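Local coordinates for pyruvate synthase subunit porC (Thermotoga maritima MSB8, PDB 2RAA), which serves as the gamma chain of a heterotetrameric enzyme that converts pyruvate and coenzyme A to acetyl-CoA and carbon dioxide, passing the electrons to ferredoxin, at residues 22-27 with 155-160; 33-38 with 148-153; 99-104 with 108-113; 119-124 with 131-136. All blocks are in the same frame, centred on the assembly; numbering follows the deposited sequence.

Contact 1 (22-27 with 155-160); sequences IRWHGR and GALVRV
Leu157 touches Trp24 through one methyl group, CD2, which makes the close contact with the indole. Traced outward from the helix, the leucine begins with a CB that points toward the strand but is 5.3 Å from its nearest indole atom, Trp24 CH2, so the touching is left to the branch end. CG stands anti to the backbone N (chi1 -171°), which carries it toward the strand, and chi2 near 54° then turns CD2 to the indole and CD1 toward Ile22. CD2 meets Trp24 CZ2 at 3.7 Å and approaches the six-membered ring obliquely. The same methyl reaches Ile22 CD1 at the looser distance of 4.5 Å, while Leu157 CD1 lies 4.6 Å from the other branch of that isoleucine, Ile22 CG2. The alternation of strand 19-27 explains the pairing, since Ile22 and Trp24 both face the helix layer. Strand 19-27 belongs to the central mixed sheet of an alpha/beta fold, and helix 150-161 lies over the same face as helix 32-45, whose Leu39 packs on both Ile22 and Leu157. The indole is also anchored at its polar corner, where NE1 is hydrogen-bonded to Asn69 OD1 on the adjacent strand 64-72. On the other face of the strand, Arg23 NE donates to His25 NE2 over 2.9 Å. That bond is bent (132°): the donor lies near the imidazole plane, whereas the acceptor is tilted from the guanidinium plane. Arg23 NH2 bonds further to the backbone carbonyls of Ile100 and Glu102.

Contact 2 (33-38 with 148-153); sequences KSASQM and IPNTPM. With SO4 (sulfate ion), chain B.
A glycine-rich turn between strand 19-27 and helix 32-45 is where this contact gathers, with Ala35 and Asn150 meeting as the first turns of two helices come together beside it. A sulfate, probably from the crystallisation liquor, sits at the start of helix 32-45, a placement reminiscent of anion-binding sites at helix N-termini. Lys33 N makes two weak hydrogen bonds to it, each 3.4 Å long, to O1 and to O3. The bond to O1 is the straighter at 164°. Gly29 N, Gly31 N and Tyr56 OH also hydrogen-bond to the sulfate, so main-chain amides and a phenol share it, and the helix dipole probably favours it. Away from the sulfate, the backbones approach closely: Ala35 CA and Asn150 CA are 5.9 Å apart, a spacing that the small alanine permits. Ala35 CB rests against Asn150 CB at 3.9 Å, the apolar part of the contact. Helix 150-161 starts here, with Pro149 as its N-cap residue. The Asn150 amide reaches back to the turn because its CG lies between the backbone N and the carbonyl carbon (chi1 63°), and ND2 hydrogen-bonds to Gly31 O. Ser34 OG bonds to the same carbonyl, so one oxygen of the turn is gripped from both helices. With both bonded to Gly31 O, Ser34 OG and Asn150 ND2 lie 3.1 Å apart.

Contact 3 (99-104 with 108-113); sequences AIVEGL and GILLVN
Val101 and Leu110 set their side chains at about a right angle, so the contact between them is made by single methyls: Val101 CG2 against Leu110 CD2 at 3.8 Å. Leu104 comes in differently. With CG anti to its backbone N (chi1 -172°), it extends toward the start of strand 109-113 and lays its forked end against the backbone, both methyls 3.8 Å from Ile109 O. CD2 continues to Leu110 CB at 4.1 Å, while CD1 lies over the Gly108-Ile109 link, 4.1 Å from Gly108 CA. Gly108 has no side chain to hold the leucine off, which is why this methyl can approach the main chain itself. The type II turn from Val101 to Leu104 directs Leu104 at the strand, while Val101 touches it from the flank through CG2; the turn is closed by Leu104 N to Val101 O, 3.1 Å, and carries Gly103 at a positive phi of 83°. Phe127 touches Val101, Leu104 and Leu110, and Val121 of helix 118-125 packs on Leu110, extending the apolar cluster over this face of the sheet. No hydrogen bond crosses between the two segments; methyls meet methyls and main-chain atoms, so their attachment rests on van der Waals packing and the hydrophobic effect.

Contact 4 (119-124 with 131-136); sequences EFVRKK and ICVVDA
Val121 packs against Ile131 at the tight end of this contact, where helix 118-125 bears on strand 130-134. Val121 CG1 touches Ile131 CG2 at 3.8 Å and also lies 4.0 Å from Ile131 CD1, so one valine methyl bridges both branches of the isoleucine. The two side chains run antiparallel and overlap alongside one another, and each residue is buried. Leu110 and Val112 of the neighbouring strand close in on Val121 as well. Farther along the strand the fit slackens: Val121 CG2 reaches Val133 CG1 only at 4.1 Å, and Val133 is partly exposed. The outer side belongs to Arg122, whose chain bends at chi2 and chi3 (143° and -141°) to bring the guanidinium over the tip of Ile131. Ile131 CD1 sits over one face of that flat group, 3.7 Å above its plane and displaced toward the rim, with NE the nearest atom. The bond from NE to Phe127 O holds the group; a weak hydrogen bond from NH1 to Ser203 OG and a long, weak ion pair of NH2 with Glu204 OE2 merely add to it. On the opposite sheet face, Cys132 forms the disulfide with Cys202 of the neighbouring strand 201-202. The helix and strand axes are 9.4 Å apart and steeply inclined (121°); the succession of strand 109-113, helix 118-125 and parallel strand 130-134 is a beta-alpha-beta crossover.

Overall arrangement
Contacts 1 and 2 share helix 150-161 and lie nearest the chain's centre, contact 1 about 2 Å and contact 2 about 6 Å from it; the Trp24 ring joins them by resting on Ala35. Contacts 1, 2 and 3 are buried, and contact 4, the outermost, only partly so. The strands of contacts 3 and 4 are sheet neighbours, paired by Leu110 O with Cys132 N, and both pack apolar side chains on the sheet face opposite helix 150-161. That helix touches the other face through Met153 and Val160. Chemistry follows the elements joined: sheet-helix and sheet-loop packing is apolar, though contact 4 ends in a partly exposed arginine, while the helix-start turn of contact 2 is polar.

Contact 1 (22-27 with 155-160)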
# COMPACT_ATOMS: atom_id res chain seq x y z
N ILE A 22 7.33 -6.18 -0.25
CA ILE A 22 6.53 -5.14 0.35
C ILE A 22 5.81 -5.66 1.60
O ILE A 22 5.23 -6.71 1.57
CB ILE A 22 5.45 -4.72 -0.63
CG1 ILE A 22 6.09 -4.22 -1.95
CG2 ILE A 22 4.56 -3.65 0.02
CD1 ILE A 22 5.24 -4.42 -3.17
N ARG A 23 5.85 -4.92 2.70
CA ARG A 23 5.20 -5.37 3.92
C ARG A 23 4.21 -4.31 4.33
O ARG A 23 4.55 -3.16 4.43
CB ARG A 23 6.20 -5.58 5.05
CG ARG A 23 5.57 -6.10 6.35
CD ARG A 23 6.67 -6.38 7.36
NE ARG A 23 7.25 -5.16 7.87
CZ ARG A 23 8.44 -5.06 8.44
NH1 ARG A 23 9.25 -6.11 8.55
NH2 ARG A 23 8.84 -3.88 8.86
N TRP A 24 2.98 -4.72 4.56
CA TRP A 24 1.90 -3.79 4.82
C TRP A 24 1.55 -3.86 6.25
O TRP A 24 1.55 -4.97 6.80
CB TRP A 24 0.61 -4.21 4.12
CG TRP A 24 0.68 -4.28 2.68
CD1 TRP A 24 1.34 -5.21 1.96
CD2 TRP A 24 0.01 -3.42 1.74
NE1 TRP A 24 1.14 -4.99 0.62
CE2 TRP A 24 0.37 -3.87 0.46
CE3 TRP A 24 -0.81 -2.30 1.86
CZ2 TRP A 24 -0.08 -3.24 -0.71
CZ3 TRP A 24 -1.26 -1.67 0.71
CH2 TRP A 24 -0.89 -2.13 -0.56
N HIS A 25 1.15 -2.72 6.83
CA HIS A 25 0.67 -2.67 8.21
C HIS A 25 -0.64 -1.91 8.23
O HIS A 25 -0.73 -0.78 7.77
CB HIS A 25 1.67 -1.99 9.11
CG HIS A 25 2.97 -2.71 9.18
ND1 HIS A 25 3.30 -3.56 10.21
CD2 HIS A 25 4.02 -2.72 8.32
CE1 HIS A 25 4.51 -4.06 9.99
NE2 HIS A 25 4.97 -3.57 8.84
N GLY A 26 -1.66 -2.56 8.75
CA GLY A 26 -2.97 -1.99 8.88
C GLY A 26 -3.65 -2.75 9.99
O GLY A 26 -3.05 -3.65 10.58
N ARG A 27 -4.89 -2.38 10.26
CA ARG A 27 -5.74 -3.03 11.26
C ARG A 27 -6.84 -3.78 10.52
O ARG A 27 -7.32 -3.32 9.46
CB ARG A 27 -6.41 -1.98 12.15
CG ARG A 27 -5.48 -1.07 12.97
CD ARG A 27 -6.27 -0.07 13.87
NE ARG A 27 -5.36 0.79 14.64
CZ ARG A 27 -4.70 0.41 15.74
NH1 ARG A 27 -4.82 -0.82 16.23
NH2 ARG A 27 -3.90 1.25 16.35
N GLY A 155 -2.39 2.89 -5.35
CA GLY A 155 -1.96 3.82 -6.39
C GLY A 155 -0.70 4.56 -6.02
O GLY A 155 0.25 4.68 -6.81
N ALA A 156 -0.66 5.07 -4.81
CA ALA A 156 0.58 5.64 -4.24
C ALA A 156 1.75 4.68 -4.36
O ALA A 156 2.82 5.07 -4.76
CB ALA A 156 0.40 6.01 -2.81
N LEU A 157 1.52 3.42 -4.03
CA LEU A 157 2.57 2.39 -4.10
C LEU A 157 3.14 2.21 -5.49
O LEU A 157 4.36 2.08 -5.67
CB LEU A 157 1.99 1.06 -3.67
CG LEU A 157 2.95 -0.12 -3.45
CD1 LEU A 157 4.10 0.20 -2.47
CD2 LEU A 157 2.09 -1.25 -3.01
N VAL A 158 2.23 2.12 -6.45
CA VAL A 158 2.59 1.94 -7.83
C VAL A 158 3.39 3.14 -8.28
O VAL A 158 4.41 3.00 -8.93
CB VAL A 158 1.35 1.74 -8.68
CG1 VAL A 158 1.66 2.03 -10.18
CG2 VAL A 158 0.81 0.34 -8.43
N ARG A 159 2.93 4.32 -7.90
CA ARG A 159 3.64 5.54 -8.20
C ARG A 159 5.06 5.56 -7.63
O ARG A 159 6.02 5.75 -8.39
CB ARG A 159 2.83 6.74 -7.76
CG ARG A 159 3.48 8.10 -7.93
CD ARG A 159 3.49 8.57 -9.38
NE ARG A 159 4.22 9.83 -9.47
CZ ARG A 159 3.70 11.04 -9.28
NH1 ARG A 159 2.42 11.23 -9.00
NH2 ARG A 159 4.49 12.09 -9.38
N VAL A 160 5.25 5.30 -6.34
CA VAL A 160 6.63 5.42 -5.76
C VAL A 160 7.58 4.27 -5.98
O VAL A 160 8.77 4.42 -5.76
CB VAL A 160 6.61 5.69 -4.24
CG1 VAL A 160 5.68 6.83 -3.95
CG2 VAL A 160 6.21 4.38 -3.44

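Contact 2 (33-38 with 148-153)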
# COMPACT_ATOMS: atom_id res chain seq x y z
N LYS A 33 -5.14 -6.74 3.38
CA LYS A 33 -5.10 -8.07 2.75
C LYS A 33 -5.60 -7.98 1.30
O LYS A 33 -4.96 -8.48 0.37
CB LYS A 33 -5.88 -9.11 3.57
CG LYS A 33 -6.12 -10.50 2.88
CD LYS A 33 -7.06 -11.44 3.68
N SER A 34 -6.73 -7.31 1.09
CA SER A 34 -7.26 -7.19 -0.27
C SER A 34 -6.33 -6.41 -1.19
O SER A 34 -6.19 -6.77 -2.36
CB SER A 34 -8.65 -6.54 -0.25
OG SER A 34 -8.65 -5.41 0.60
N ALA A 35 -5.70 -5.35 -0.68
CA ALA A 35 -4.83 -4.50 -1.49
C ALA A 35 -3.60 -5.30 -1.92
O ALA A 35 -3.17 -5.24 -3.08
CB ALA A 35 -4.43 -3.25 -0.71
N SER A 36 -3.05 -6.01 -0.95
CA SER A 36 -1.99 -6.96 -1.13
C SER A 36 -2.38 -7.99 -2.21
O SER A 36 -1.64 -8.22 -3.17
CB SER A 36 -1.73 -7.63 0.20
OG SER A 36 -0.77 -8.63 0.05
N GLN A 37 -3.57 -8.59 -2.08
CA GLN A 37 -4.02 -9.56 -3.08
C GLN A 37 -4.04 -8.97 -4.45
O GLN A 37 -3.52 -9.56 -5.39
CB GLN A 37 -5.41 -10.11 -2.75
CG GLN A 37 -5.39 -11.23 -1.71
CD GLN A 37 -4.88 -12.54 -2.31
OE1 GLN A 37 -5.54 -13.13 -3.19
NE2 GLN A 37 -3.70 -12.99 -1.84
N MSE A 38 -4.62 -7.78 -4.55
CA MSE A 38 -4.84 -7.10 -5.83
C MSE A 38 -3.55 -6.77 -6.56
O MSE A 38 -3.44 -6.87 -7.78
CB MSE A 38 -5.62 -5.81 -5.55
CG MSE A 38 -6.43 -5.33 -6.72
SE MSE A 38 -7.40 -3.69 -6.34
CE MSE A 38 -7.78 -3.78 -4.40
N ILE A 148 -12.07 3.82 3.67
CA ILE A 148 -11.12 2.69 3.51
C ILE A 148 -9.98 3.11 2.56
O ILE A 148 -10.23 3.37 1.38
CB ILE A 148 -11.91 1.38 3.10
CG1 ILE A 148 -11.01 0.15 3.08
CG2 ILE A 148 -12.61 1.55 1.77
CD1 ILE A 148 -11.81 -1.15 3.26
N PRO A 149 -8.73 3.20 3.07
CA PRO A 149 -7.64 3.84 2.32
C PRO A 149 -6.82 2.99 1.38
O PRO A 149 -5.86 3.47 0.81
CB PRO A 149 -6.68 4.25 3.43
CG PRO A 149 -6.82 3.17 4.44
CD PRO A 149 -8.25 2.71 4.37
N ASN A 150 -7.22 1.74 1.21
CA ASN A 150 -6.40 0.76 0.56
C ASN A 150 -6.18 1.02 -0.92
O ASN A 150 -5.06 0.84 -1.36
CB ASN A 150 -6.87 -0.67 0.89
CG ASN A 150 -8.29 -0.98 0.41
OD1 ASN A 150 -9.10 -0.09 0.14
ND2 ASN A 150 -8.59 -2.28 0.29
N THR A 151 -7.18 1.50 -1.67
CA THR A 151 -7.00 1.70 -3.12
C THR A 151 -6.11 2.89 -3.43
O THR A 151 -5.20 2.79 -4.28
CB THR A 151 -8.32 1.77 -3.88
OG1 THR A 151 -9.02 0.54 -3.68
CG2 THR A 151 -8.08 1.93 -5.41
N PRO A 152 -6.33 4.04 -2.78
CA PRO A 152 -5.34 5.09 -3.00
C PRO A 152 -3.94 4.70 -2.53
O PRO A 152 -2.94 5.13 -3.13
CB PRO A 152 -5.89 6.26 -2.18
CG PRO A 152 -7.37 6.00 -2.09
CD PRO A 152 -7.44 4.50 -1.92
N MSE A 153 -3.82 3.90 -1.48
CA MSE A 153 -2.48 3.47 -1.04
C MSE A 153 -1.84 2.59 -2.12
O MSE A 153 -0.63 2.67 -2.41
CB MSE A 153 -2.53 2.77 0.30
CG MSE A 153 -2.85 3.69 1.45
SE MSE A 153 -1.55 5.07 1.76
CE MSE A 153 -0.23 4.01 2.81
S SO4 B . -8.05 -6.69 6.03
O1 SO4 B . -6.71 -6.20 6.31
O2 SO4 B . -8.96 -5.60 6.41
O3 SO4 B . -8.28 -6.90 4.60
O4 SO4 B . -8.19 -7.91 6.81

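Contact 3 (99-104 with 108-113)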
# COMPACT_ATOMS: atom_id res chain seq x y z
N ALA A 99 9.29 -0.35 15.57
CA ALA A 99 9.13 -1.78 15.27
C ALA A 99 8.59 -2.00 13.86
O ALA A 99 8.90 -3.00 13.21
CB ALA A 99 8.19 -2.41 16.28
N ILE A 100 7.79 -1.05 13.40
CA ILE A 100 7.09 -1.14 12.11
C ILE A 100 8.06 -0.98 10.96
O ILE A 100 7.71 -1.26 9.82
CB ILE A 100 5.93 -0.07 12.04
CG1 ILE A 100 4.59 -0.73 11.72
CG2 ILE A 100 6.25 1.11 11.11
CD1 ILE A 100 4.09 -1.61 12.90
N VAL A 101 9.28 -0.54 11.26
CA VAL A 101 10.29 -0.24 10.25
C VAL A 101 11.49 -1.22 10.31
O VAL A 101 12.49 -1.06 9.60
CB VAL A 101 10.69 1.24 10.38
CG1 VAL A 101 12.10 1.50 9.88
CG2 VAL A 101 9.66 2.13 9.66
N GLU A 102 11.34 -2.28 11.10
CA GLU A 102 12.36 -3.31 11.20
C GLU A 102 12.65 -3.97 9.87
O GLU A 102 11.73 -4.36 9.16
CB GLU A 102 11.95 -4.36 12.23
CG GLU A 102 12.14 -3.89 13.67
CD GLU A 102 11.90 -4.98 14.70
OE1 GLU A 102 11.04 -5.86 14.44
OE2 GLU A 102 12.55 -4.95 15.77
N GLY A 103 13.93 -4.10 9.53
CA GLY A 103 14.33 -4.74 8.27
C GLY A 103 14.30 -3.83 7.05
O GLY A 103 14.76 -4.23 5.96
N LEU A 104 13.79 -2.61 7.22
CA LEU A 104 13.72 -1.66 6.11
C LEU A 104 15.08 -0.99 5.90
O LEU A 104 15.60 -0.27 6.77
CB LEU A 104 12.61 -0.61 6.33
CG LEU A 104 12.28 0.36 5.17
CD1 LEU A 104 11.90 -0.35 3.85
CD2 LEU A 104 11.18 1.30 5.60
N GLY A 108 15.32 1.95 0.95
CA GLY A 108 13.93 1.51 0.86
C GLY A 108 12.94 2.64 1.10
O GLY A 108 13.37 3.76 1.37
N ILE A 109 11.63 2.35 1.04
CA ILE A 109 10.58 3.36 1.15
C ILE A 109 9.63 3.08 2.27
O ILE A 109 9.20 1.96 2.46
CB ILE A 109 9.73 3.47 -0.16
CG1 ILE A 109 10.61 3.91 -1.33
CG2 ILE A 109 8.54 4.42 0.02
CD1 ILE A 109 9.88 4.08 -2.65
N LEU A 110 9.27 4.12 2.99
CA LEU A 110 8.22 4.03 3.98
C LEU A 110 7.08 4.86 3.41
O LEU A 110 7.23 6.06 3.19
CB LEU A 110 8.70 4.55 5.33
CG LEU A 110 7.71 4.69 6.46
CD1 LEU A 110 6.93 3.40 6.72
CD2 LEU A 110 8.49 5.14 7.69
N LEU A 111 5.97 4.20 3.12
CA LEU A 111 4.80 4.83 2.52
C LEU A 111 3.71 4.83 3.59
O LEU A 111 3.46 3.78 4.22
CB LEU A 111 4.38 4.06 1.25
CG LEU A 111 3.03 4.43 0.62
CD1 LEU A 111 2.99 5.88 0.14
CD2 LEU A 111 2.65 3.42 -0.48
N VAL A 112 3.07 5.99 3.81
CA VAL A 112 2.11 6.17 4.92
C VAL A 112 0.87 6.95 4.51
O VAL A 112 0.93 7.89 3.74
CB VAL A 112 2.77 6.86 6.16
CG1 VAL A 112 1.88 6.76 7.40
CG2 VAL A 112 4.13 6.23 6.49
N ASN A 113 -0.27 6.52 5.05
CA ASN A 113 -1.57 7.16 4.87
C ASN A 113 -1.64 8.11 6.02
O ASN A 113 -1.87 7.72 7.16
CB ASN A 113 -2.72 6.14 4.99
CG ASN A 113 -4.10 6.79 5.10
OD1 ASN A 113 -4.33 7.85 4.55
ND2 ASN A 113 -5.03 6.12 5.79

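Contact 4 (119-124 with 131-136)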
# COMPACT_ATOMS: atom_id res chain seq x y z
N GLU A 119 8.61 14.85 8.75
CA GLU A 119 9.24 15.02 10.06
C GLU A 119 8.48 14.27 11.16
O GLU A 119 9.10 13.65 12.02
CB GLU A 119 9.32 16.51 10.41
CG GLU A 119 10.21 16.84 11.59
CD GLU A 119 10.35 18.34 11.82
OE1 GLU A 119 9.33 19.07 11.65
OE2 GLU A 119 11.47 18.79 12.18
N PHE A 120 7.15 14.33 11.13
CA PHE A 120 6.34 13.59 12.10
C PHE A 120 6.57 12.08 12.00
O PHE A 120 6.74 11.39 13.01
CB PHE A 120 4.85 13.89 11.91
CG PHE A 120 3.97 12.99 12.73
CD1 PHE A 120 3.90 13.13 14.10
CD2 PHE A 120 3.22 11.99 12.12
CE1 PHE A 120 3.10 12.29 14.87
CE2 PHE A 120 2.41 11.15 12.87
CZ PHE A 120 2.34 11.30 14.24
N VAL A 121 6.57 11.60 10.76
CA VAL A 121 6.75 10.18 10.48
C VAL A 121 8.15 9.72 10.92
O VAL A 121 8.33 8.63 11.46
CB VAL A 121 6.55 9.87 8.98
CG1 VAL A 121 6.81 8.39 8.69
CG2 VAL A 121 5.15 10.30 8.53
N ARG A 122 9.13 10.59 10.67
CA ARG A 122 10.52 10.34 11.05
C ARG A 122 10.67 10.21 12.55
O ARG A 122 11.43 9.39 13.03
CB ARG A 122 11.38 11.49 10.56
CG ARG A 122 12.64 11.06 9.86
CD ARG A 122 12.94 12.00 8.70
NE ARG A 122 13.47 11.28 7.55
CZ ARG A 122 13.47 11.75 6.30
NH1 ARG A 122 12.96 12.96 6.03
NH2 ARG A 122 13.96 11.00 5.33
N LYS A 123 9.94 11.05 13.29
CA LYS A 123 9.98 11.06 14.75
C LYS A 123 9.40 9.78 15.30
O LYS A 123 9.99 9.15 16.17
CB LYS A 123 9.20 12.25 15.33
CG LYS A 123 9.25 12.40 16.86
N LYS A 124 8.24 9.40 14.77
CA LYS A 124 7.52 8.21 15.23
C LYS A 124 8.25 6.89 14.95
O LYS A 124 8.14 5.93 15.73
CB LYS A 124 6.10 8.18 14.63
CG LYS A 124 5.07 8.95 15.43
CD LYS A 124 4.52 8.07 16.55
CE LYS A 124 3.63 8.83 17.54
NZ LYS A 124 4.41 9.70 18.48
N ILE A 131 10.60 8.74 2.69
CA ILE A 131 9.29 8.62 3.32
C ILE A 131 8.29 9.27 2.38
O ILE A 131 8.45 10.42 2.03
CB ILE A 131 9.22 9.35 4.68
CG1 ILE A 131 10.12 8.64 5.72
CG2 ILE A 131 7.76 9.46 5.14
CD1 ILE A 131 10.35 9.41 7.02
N CYS A 132 7.27 8.53 1.97
CA CYS A 132 6.23 9.05 1.10
C CYS A 132 4.92 9.06 1.89
O CYS A 132 4.67 8.14 2.67
CB CYS A 132 6.13 8.16 -0.14
SG CYS A 132 7.72 7.76 -0.93
N VAL A 133 4.10 10.09 1.72
CA VAL A 133 2.85 10.23 2.48
C VAL A 133 1.73 10.67 1.53
O VAL A 133 1.98 11.35 0.52
CB VAL A 133 2.96 11.28 3.63
CG1 VAL A 133 4.06 10.94 4.61
CG2 VAL A 133 3.13 12.70 3.08
N VAL A 134 0.51 10.27 1.84
CA VAL A 134 -0.64 10.67 1.01
C VAL A 134 -1.88 10.53 1.88
O VAL A 134 -1.96 9.63 2.68
CB VAL A 134 -0.79 9.81 -0.24
CG1 VAL A 134 -0.93 8.31 0.14
CG2 VAL A 134 -1.96 10.30 -1.16
N ASP A 135 -2.83 11.42 1.71
CA ASP A 135 -4.08 11.36 2.55
C ASP A 135 -5.07 10.45 1.85
O ASP A 135 -6.00 10.92 1.13
CB ASP A 135 -4.62 12.78 2.71
CG ASP A 135 -5.87 12.83 3.54
OD1 ASP A 135 -6.26 11.77 4.11
OD2 ASP A 135 -6.46 13.93 3.56
N ALA A 136 -4.87 9.14 2.01
CA ALA A 136 -5.63 8.16 1.22
C ALA A 136 -7.04 8.10 1.75
O ALA A 136 -7.98 7.97 0.98
CB ALA A 136 -5.00 6.81 1.26